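Local atomic coordinates of adenine phosphoribosyltransferase, putative (Trypanosoma brucei brucei, PDB entry 5VN4), a protein that probably catalyses the reversible transfer of phosphoribose from 5-phospho-alpha-D-ribose 1-diphosphate to adenine, giving AMP and diphosphate in purine salvage. Residues 83-88 / 150-155; 178-183 / 206-211. One frame throughout, in Å; residues are numbered along the deposited sequence.

Overall arrangement
Interactions 1 and 2 are both buried pairings of parallel strands in the central sheet of the type I phosphoribosyltransferase fold, their centres about 10 Å apart. Strands 149-153 and 176-182 are neighbours, so that 83-87, 149-153, 176-182 and 208-213 run side by side; the two contacts are joined by probable hydrogen bonds such as Ala181 N to Leu152 O, 2.8 Å. Their chemistry differs. In interaction 1 strand 149-153 runs out into Asp154 and Asp155, which bind the ribose hydroxyls, and 83-87 into Asp88 of the pyrophosphate pocket, whereas interaction 2 stays largely apolar, with a phenylalanine ring under a valine and a glutamate held from helix 60-75.

Interaction 1 of 2, residues 83-88 / 150-155; sequences HILGFD and VVLIDD. With HSX (5-O-phosphono-alpha-D-ribofuranose), chain D.
Ile84 and Ile153 touch through their CG2 methyls at 3.6 Å, the branches crossing obliquely on one face of a parallel strand pair. Ile84 CG2 reaches this point because it stands anti to the backbone N while CG1 stays beside that nitrogen (chi1 -64°). Gly86, the bridge partner of Ile153, adds no side chain to this face. On the face of His83, Leu85, Val150 and Leu152, the CD2 methyl of Leu152 packs 3.8 Å from Leu85 CB, and Leu85 CD1 leans back to Val150. Four backbone bonds stitch the strands together; that from Leu85 N to Val151 O is short and almost straight (2.8 Å, 176°), while the last, from Phe87 N to Ile153 O, lengthens to 3.3 Å.

This dense apolar part gives way at both ends. The imidazole of His83 leads away from the partner strand and is partly exposed. At the C-terminal end the pair splays into a polar site, where the side chains of Phe87 and Asp154 cross at about a right angle, with Asp154 OD2 3.7 Å from Phe87 CD2, though the carboxylate and ring planes are only 26° apart. Asp154 OD2 accepts a hydrogen bond from ribose O3 of the bound 5-phosphoribose at 2.5 Å, and Asp155 OD1 accepts one from O2. A water lies 2.7 Å from Asp154 OD1 and 3.2 Å from Phe87 O, bridging the two strand ends. This acidic pair gripping the ribose hydroxyls belongs to the phosphoribose-binding loop of type I phosphoribosyltransferases.

Asp155 also forms a salt bridge with Arg90. Helix 95-102 packs on Ile84 and Ile153, helix 161-172 on Leu152 and Phe87, and strand 106-109 continues the sheet beyond strand 83-87.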
ATOM      1  N   HIS A  83       5.071 -13.927  -9.546  1.00 16.44           N
ATOM      2  CA  HIS A  83       5.160 -12.587  -8.984  1.00 16.32           C
ATOM      3  C   HIS A  83       3.789 -11.932  -9.034  1.00 14.04           C
ATOM      4  O   HIS A  83       3.021 -12.150  -9.972  1.00 14.26           O
ATOM      5  CB  HIS A  83       6.081 -11.676  -9.810  1.00 17.26           C
ATOM      6  CG  HIS A  83       7.494 -12.148  -9.906  1.00 16.76           C
ATOM      7  ND1 HIS A  83       7.870 -13.209 -10.700  1.00 17.89           N
ATOM      8  CD2 HIS A  83       8.626 -11.680  -9.333  1.00 16.99           C
ATOM      9  CE1 HIS A  83       9.174 -13.390 -10.592  1.00 17.61           C
ATOM     10  NE2 HIS A  83       9.657 -12.473  -9.774  1.00 17.96           N
ATOM     11  N   ILE A  84       3.505 -11.105  -8.030  1.00 13.56           N
ATOM     12  CA  ILE A  84       2.393 -10.159  -8.074  1.00 13.32           C
ATOM     13  C   ILE A  84       2.982  -8.758  -8.127  1.00 13.41           C
ATOM     14  O   ILE A  84       3.842  -8.409  -7.308  1.00 14.09           O
ATOM     15  CB  ILE A  84       1.458 -10.322  -6.862  1.00 14.04           C
ATOM     16  CG1 ILE A  84       0.802 -11.710  -6.896  1.00 16.63           C
ATOM     17  CG2 ILE A  84       0.421  -9.187  -6.813  1.00 14.19           C
ATOM     18  CD1 ILE A  84      -0.024 -12.006  -5.696  1.00 17.54           C
ATOM     19  N   LEU A  85       2.543  -7.971  -9.110  1.00 12.98           N
ATOM     20  CA  LEU A  85       2.978  -6.592  -9.306  1.00 11.83           C
ATOM     21  C   LEU A  85       1.789  -5.704  -8.978  1.00 11.29           C
ATOM     22  O   LEU A  85       0.724  -5.867  -9.580  1.00 12.50           O
ATOM     23  CB  LEU A  85       3.373  -6.369 -10.768  1.00 13.51           C
ATOM     24  CG  LEU A  85       4.789  -6.763 -11.206  1.00 14.88           C
ATOM     25  CD1 LEU A  85       5.107  -8.212 -10.870  1.00 15.98           C
ATOM     26  CD2 LEU A  85       4.926  -6.516 -12.702  1.00 17.59           C
ATOM     27  N   GLY A  86       1.955  -4.783  -8.031  1.00 10.99           N
ATOM     28  CA  GLY A  86       0.866  -3.926  -7.595  1.00 10.89           C
ATOM     29  C   GLY A  86       1.199  -2.451  -7.707  1.00 10.16           C
ATOM     30  O   GLY A  86       2.346  -2.040  -7.515  1.00 11.65           O
ATOM     31  N   PHE A  87       0.170  -1.647  -7.994  1.00 10.97           N
ATOM     32  CA  PHE A  87       0.351  -0.223  -8.258  1.00 10.72           C
ATOM     33  C   PHE A  87       0.303   0.629  -6.992  1.00 11.06           C
ATOM     34  O   PHE A  87      -0.605   0.497  -6.166  1.00 11.75           O
ATOM     35  CB  PHE A  87      -0.728   0.291  -9.203  1.00 11.47           C
ATOM     36  CG  PHE A  87      -0.642  -0.254 -10.588  1.00 11.50           C
ATOM     37  CD1 PHE A  87       0.142   0.373 -11.551  1.00 12.32           C
ATOM     38  CD2 PHE A  87      -1.353  -1.386 -10.939  1.00 12.01           C
ATOM     39  CE1 PHE A  87       0.198  -0.118 -12.841  1.00 12.52           C
ATOM     40  CE2 PHE A  87      -1.288  -1.890 -12.232  1.00 12.72           C
ATOM     41  CZ  PHE A  87      -0.521  -1.248 -13.180  1.00 13.12           C
ATOM     42  N   ASP A  88       1.284   1.513  -6.872  1.00 11.82           N
ATOM     43  CA  ASP A  88       1.249   2.627  -5.935  0.86 12.88           C
ATOM     44  C   ASP A  88       0.002   3.459  -6.233  1.00 12.19           C
ATOM     45  O   ASP A  88      -0.248   3.788  -7.396  1.00 13.68           O
ATOM     46  CB  ASP A  88       2.497   3.444  -6.279  0.86 17.25           C
ATOM     47  CG  ASP A  88       2.982   4.326  -5.164  0.86 20.80           C
ATOM     48  OD1 ASP A  88       2.319   4.430  -4.105  0.86 21.69           O
ATOM     49  OD2 ASP A  88       4.070   4.920  -5.384  0.86 22.69           O
ATOM     50  N   VAL A 150       3.243 -13.297 -14.212  1.00 16.37           N
ATOM     51  CA  VAL A 150       2.881 -12.226 -13.294  1.00 15.28           C
ATOM     52  C   VAL A 150       1.388 -11.910 -13.313  1.00 13.67           C
ATOM     53  O   VAL A 150       0.683 -12.101 -14.311  1.00 14.16           O
ATOM     54  CB  VAL A 150       3.732 -10.958 -13.532  1.00 17.00           C
ATOM     55  CG1 VAL A 150       5.210 -11.304 -13.571  1.00 17.35           C
ATOM     56  CG2 VAL A 150       3.315 -10.264 -14.800  1.00 17.53           C
ATOM     57  N   VAL A 151       0.919 -11.401 -12.180  1.00 13.36           N
ATOM     58  CA  VAL A 151      -0.410 -10.818 -12.045  1.00 13.06           C
ATOM     59  C   VAL A 151      -0.225  -9.347 -11.711  1.00 11.88           C
ATOM     60  O   VAL A 151       0.580  -9.011 -10.838  1.00 12.32           O
ATOM     61  CB  VAL A 151      -1.208 -11.522 -10.928  1.00 13.78           C
ATOM     62  CG1 VAL A 151      -2.478 -10.740 -10.567  1.00 13.92           C
ATOM     63  CG2 VAL A 151      -1.537 -12.942 -11.333  1.00 15.11           C
ATOM     64  N   LEU A 152      -0.955  -8.474 -12.410  1.00 11.49           N
ATOM     65  CA  LEU A 152      -1.038  -7.056 -12.066  1.00 10.94           C
ATOM     66  C   LEU A 152      -2.258  -6.842 -11.178  1.00 10.28           C
ATOM     67  O   LEU A 152      -3.341  -7.345 -11.491  1.00 12.23           O
ATOM     68  CB  LEU A 152      -1.207  -6.220 -13.336  1.00 11.01           C
ATOM     69  CG  LEU A 152       0.032  -6.070 -14.212  1.00 12.28           C
ATOM     70  CD1 LEU A 152      -0.367  -5.529 -15.581  1.00 13.01           C
ATOM     71  CD2 LEU A 152       1.050  -5.176 -13.545  1.00 12.50           C
ATOM     72  N   ILE A 153      -2.095  -6.105 -10.073  1.00 10.30           N
ATOM     73  CA  ILE A 153      -3.202  -5.868  -9.150  1.00 10.36           C
ATOM     74  C   ILE A 153      -3.326  -4.386  -8.806  1.00  9.76           C
ATOM     75  O   ILE A 153      -2.325  -3.688  -8.599  1.00 10.04           O
ATOM     76  CB  ILE A 153      -3.121  -6.758  -7.885  1.00 10.63           C
ATOM     77  CG1 ILE A 153      -4.416  -6.675  -7.069  1.00 11.24           C
ATOM     78  CG2 ILE A 153      -1.904  -6.405  -7.023  1.00 11.69           C
ATOM     79  CD1 ILE A 153      -4.564  -7.785  -6.042  1.00 12.70           C
ATOM     80  N   ASP A 154      -4.572  -3.911  -8.762  1.00 10.20           N
ATOM     81  CA  ASP A 154      -4.909  -2.562  -8.326  1.00  9.36           C
ATOM     82  C   ASP A 154      -6.253  -2.637  -7.613  1.00 10.23           C
ATOM     83  O   ASP A 154      -6.890  -3.692  -7.576  1.00 10.63           O
ATOM     84  CB  ASP A 154      -4.960  -1.613  -9.523  1.00  9.62           C
ATOM     85  CG  ASP A 154      -4.561  -0.198  -9.171  1.00 10.03           C
ATOM     86  OD1 ASP A 154      -4.431   0.108  -7.960  1.00  9.82           O
ATOM     87  OD2 ASP A 154      -4.355   0.594 -10.119  1.00 11.67           O
ATOM     88  N   ASP A 155      -6.704  -1.510  -7.052  1.00 10.10           N
ATOM     89  CA  ASP A 155      -8.051  -1.523  -6.482  1.00 10.31           C
ATOM     90  C   ASP A 155      -9.125  -1.342  -7.556  1.00  8.94           C
ATOM     91  O   ASP A 155      -9.995  -2.202  -7.727  1.00 10.03           O
ATOM     92  CB  ASP A 155      -8.204  -0.564  -5.287  1.00 11.19           C
ATOM     93  CG  ASP A 155      -8.163   0.906  -5.666  1.00 10.87           C
ATOM     94  OD1 ASP A 155      -7.424   1.281  -6.606  1.00 11.17           O
ATOM     95  OD2 ASP A 155      -8.854   1.696  -4.971  1.00 11.90           O
TER
HETATM   96  C1  HSX D 302      -6.676   5.299  -9.272  1.00 11.62           C
HETATM   97  O4  HSX D 302      -6.753   5.249 -10.707  1.00 13.04           O
HETATM   98  C2  HSX D 302      -6.890   3.856  -8.855  1.00 12.01           C
HETATM   99  O2  HSX D 302      -6.350   3.586  -7.555  1.00 11.74           O
HETATM  100  C3  HSX D 302      -6.209   3.086  -9.966  1.00 11.37           C
HETATM  101  O3  HSX D 302      -4.778   3.083  -9.792  1.00 12.36           O
HETATM  102  C4  HSX D 302      -6.533   3.925 -11.192  1.00 11.45           C
HETATM  103  C5  HSX D 302      -7.760   3.421 -11.952  1.00 11.55           C
HETATM  104  O5  HSX D 302      -8.125   4.340 -12.985  1.00 11.21           O
HETATM  105  P'  HSX D 302      -7.792   4.037 -14.543  1.00 10.96           P
HETATM  106  O1X HSX D 302      -6.306   4.243 -14.770  1.00 11.63           O
HETATM  107  O2X HSX D 302      -8.243   2.629 -14.820  1.00 10.66           O
HETATM  108  O3X HSX D 302      -8.644   5.067 -15.257  1.00 11.17           O
HETATM  109  O1  HSX D 302      -5.373   5.748  -8.876  1.00 13.43           O
HETATM  110  O   HOH W   1      -3.128   2.234  -7.019  1.00 10.62           O

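Interaction 2 of 2, residues 178-183 / 206-211; sequences VEVAGI and VPFVTL
Val180 sets its CG1 methyl over one face of the Phe208 ring, 3.6 Å from the centroid and only 7° off the normal, a CH-pi contact centred on the ring. The two side chains run side by side and point the same way. CG1 is placed there by standing roughly anti to the backbone N (chi1 159°); Val180 CG2, beside that nitrogen, is 3.8 Å from CE1 of Phe208. Phe208 also meets His196 edge-to-face, and Ile157 touches both Val180 and Phe208.

On the other side of the sheet, the extended Glu179 chain runs past Val209. Its carboxylate carbon CD comes within 3.5 Å of Val209 CG2, so the acid lies against a methyl. Both carboxylate oxygens have hydrogen-bonding partners outside the strand pair; those of OE2 come from helix 60-75, a salt bridge to Arg73 and a hydrogen bond to Tyr74.

The backbones are joined by four hydrogen bonds in parallel register. Val180 N to Pro207 O is nearly straight at 176°, and Val209 N bonds to Val180 O at 2.8 Å. Gly182 N donates to Val209 O. The final bond runs from Leu211 N to Gly182 O at 3.1 Å, where both chains turn a corner at Ile183 and Leu211. At the corner Ile183 CG2 and Leu211 CD1 are 4.3 Å apart.

Strand 149-153 continues the sheet beside 176-182, and strand 18-21 follows 208-213. Helix 60-75 covers the side bearing Ala181 and Val209, an arrangement that fits the alpha/beta architecture of the type I phosphoribosyltransferase fold, a core of parallel strands flanked by helices.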
ATOM      1  N   VAL A 178      -0.340 -13.159 -16.688  1.00 14.94           N
ATOM      2  CA  VAL A 178      -1.355 -14.188 -16.485  1.00 15.48           C
ATOM      3  C   VAL A 178      -2.741 -13.575 -16.347  1.00 15.25           C
ATOM      4  O   VAL A 178      -3.708 -14.060 -16.943  1.00 16.87           O
ATOM      5  CB  VAL A 178      -0.976 -15.043 -15.263  1.00 16.68           C
ATOM      6  CG1 VAL A 178      -2.052 -16.083 -14.971  1.00 18.28           C
ATOM      7  CG2 VAL A 178       0.372 -15.709 -15.484  1.00 17.84           C
ATOM      8  N   GLU A 179      -2.865 -12.512 -15.557  1.00 13.56           N
ATOM      9  CA  GLU A 179      -4.169 -11.968 -15.231  1.00 13.12           C
ATOM     10  C   GLU A 179      -3.972 -10.563 -14.702  1.00 11.79           C
ATOM     11  O   GLU A 179      -2.915 -10.226 -14.155  1.00 12.61           O
ATOM     12  CB  GLU A 179      -4.844 -12.837 -14.162  1.00 13.84           C
ATOM     13  CG  GLU A 179      -6.255 -12.468 -13.810  1.00 16.12           C
ATOM     14  CD  GLU A 179      -6.986 -13.622 -13.168  1.00 17.41           C
ATOM     15  OE1 GLU A 179      -7.325 -14.583 -13.890  1.00 18.66           O
ATOM     16  OE2 GLU A 179      -7.223 -13.569 -11.948  1.00 17.79           O
ATOM     17  N   VAL A 180      -5.017  -9.760 -14.869  1.00 11.34           N
ATOM     18  CA  VAL A 180      -5.152  -8.442 -14.271  1.00 11.14           C
ATOM     19  C   VAL A 180      -6.245  -8.547 -13.215  1.00 11.54           C
ATOM     20  O   VAL A 180      -7.330  -9.069 -13.498  1.00 12.64           O
ATOM     21  CB  VAL A 180      -5.534  -7.431 -15.366  1.00 12.99           C
ATOM     22  CG1 VAL A 180      -6.183  -6.192 -14.787  1.00 13.84           C
ATOM     23  CG2 VAL A 180      -4.309  -7.090 -16.220  1.00 13.42           C
ATOM     24  N   ALA A 181      -5.953  -8.082 -11.997  1.00 11.05           N
ATOM     25  CA  ALA A 181      -6.837  -8.262 -10.848  1.00 11.33           C
ATOM     26  C   ALA A 181      -7.185  -6.924 -10.206  1.00 10.69           C
ATOM     27  O   ALA A 181      -6.335  -6.038 -10.083  1.00 10.92           O
ATOM     28  CB  ALA A 181      -6.186  -9.150  -9.778  1.00 11.76           C
ATOM     29  N   GLY A 182      -8.434  -6.802  -9.753  1.00 10.72           N
ATOM     30  CA  GLY A 182      -8.850  -5.644  -8.983  1.00 10.68           C
ATOM     31  C   GLY A 182     -10.069  -5.970  -8.145  1.00  9.60           C
ATOM     32  O   GLY A 182     -10.620  -7.071  -8.212  1.00 10.48           O
ATOM     33  N   ILE A 183     -10.507  -4.986  -7.357  1.00  9.62           N
ATOM     34  CA  ILE A 183     -11.737  -5.165  -6.592  1.00  9.61           C
ATOM     35  C   ILE A 183     -12.947  -4.445  -7.180  1.00  9.74           C
ATOM     36  O   ILE A 183     -14.085  -4.817  -6.852  1.00 10.76           O
ATOM     37  CB  ILE A 183     -11.580  -4.878  -5.080  1.00 11.23           C
ATOM     38  CG1 ILE A 183     -11.155  -3.424  -4.819  1.00 11.12           C
ATOM     39  CG2 ILE A 183     -10.614  -5.885  -4.465  1.00 12.37           C
ATOM     40  CD1 ILE A 183     -11.199  -3.044  -3.342  1.00 11.82           C
ATOM     41  N   VAL A 206      -5.554 -11.868 -21.998  1.00 13.54           N
ATOM     42  CA  VAL A 206      -5.328 -11.694 -20.565  1.00 12.97           C
ATOM     43  C   VAL A 206      -6.664 -11.349 -19.908  1.00 12.73           C
ATOM     44  O   VAL A 206      -7.214 -10.274 -20.183  1.00 12.91           O
ATOM     45  CB  VAL A 206      -4.286 -10.606 -20.282  1.00 13.20           C
ATOM     46  CG1 VAL A 206      -4.196 -10.353 -18.772  1.00 15.19           C
ATOM     47  CG2 VAL A 206      -2.936 -11.011 -20.845  1.00 14.66           C
ATOM     48  N   PRO A 207      -7.200 -12.196 -19.034  1.00 11.88           N
ATOM     49  CA  PRO A 207      -8.448 -11.836 -18.347  1.00 11.94           C
ATOM     50  C   PRO A 207      -8.245 -10.693 -17.361  1.00 10.41           C
ATOM     51  O   PRO A 207      -7.224 -10.611 -16.672  1.00 11.35           O
ATOM     52  CB  PRO A 207      -8.839 -13.124 -17.612  1.00 13.94           C
ATOM     53  CG  PRO A 207      -8.083 -14.221 -18.321  1.00 16.73           C
ATOM     54  CD  PRO A 207      -6.784 -13.582 -18.761  1.00 14.38           C
ATOM     55  N   PHE A 208      -9.231  -9.796 -17.315  1.00 10.30           N
ATOM     56  CA  PHE A 208      -9.389  -8.835 -16.231  1.00 10.11           C
ATOM     57  C   PHE A 208     -10.413  -9.407 -15.262  1.00 10.22           C
ATOM     58  O   PHE A 208     -11.507  -9.796 -15.676  1.00 11.18           O
ATOM     59  CB  PHE A 208      -9.930  -7.502 -16.757  1.00 10.37           C
ATOM     60  CG  PHE A 208      -8.886  -6.582 -17.354  1.00 10.05           C
ATOM     61  CD1 PHE A 208      -7.890  -7.053 -18.194  1.00 10.87           C
ATOM     62  CD2 PHE A 208      -8.954  -5.221 -17.110  1.00 10.13           C
ATOM     63  CE1 PHE A 208      -6.959  -6.171 -18.750  1.00 11.26           C
ATOM     64  CE2 PHE A 208      -8.038  -4.335 -17.656  1.00 10.31           C
ATOM     65  CZ  PHE A 208      -7.037  -4.807 -18.486  1.00 10.95           C
ATOM     66  N   VAL A 209     -10.070  -9.438 -13.977  1.00 10.38           N
ATOM     67  CA  VAL A 209     -10.951  -9.958 -12.939  1.00 10.97           C
ATOM     68  C   VAL A 209     -11.109  -8.875 -11.880  1.00 10.10           C
ATOM     69  O   VAL A 209     -10.158  -8.576 -11.149  1.00 11.79           O
ATOM     70  CB  VAL A 209     -10.389 -11.245 -12.324  1.00 12.18           C
ATOM     71  CG1 VAL A 209     -11.249 -11.700 -11.151  1.00 14.37           C
ATOM     72  CG2 VAL A 209     -10.265 -12.337 -13.387  1.00 13.16           C
ATOM     73  N   THR A 210     -12.294  -8.265 -11.807  1.00 10.10           N
ATOM     74  CA  THR A 210     -12.574  -7.263 -10.787  1.00 10.12           C
ATOM     75  C   THR A 210     -13.757  -7.747  -9.969  1.00 10.34           C
ATOM     76  O   THR A 210     -14.841  -7.968 -10.515  1.00 11.35           O
ATOM     77  CB  THR A 210     -12.865  -5.888 -11.397  1.00 11.10           C
ATOM     78  OG1 THR A 210     -13.995  -5.959 -12.272  1.00 11.60           O
ATOM     79  CG2 THR A 210     -11.665  -5.375 -12.180  1.00 12.37           C
ATOM     80  N   LEU A 211     -13.554  -7.909  -8.662  1.00 10.66           N
ATOM     81  CA  LEU A 211     -14.536  -8.624  -7.847  1.00 10.97           C
ATOM     82  C   LEU A 211     -15.930  -8.013  -7.949  1.00 10.45           C
ATOM     83  O   LEU A 211     -16.913  -8.734  -8.162  1.00 11.26           O
ATOM     84  CB  LEU A 211     -14.071  -8.705  -6.392  1.00 10.82           C
ATOM     85  CG  LEU A 211     -12.793  -9.521  -6.197  1.00 12.16           C
ATOM     86  CD1 LEU A 211     -12.512  -9.706  -4.699  1.00 13.26           C
ATOM     87  CD2 LEU A 211     -12.860 -10.869  -6.912  1.00 15.38           C
TER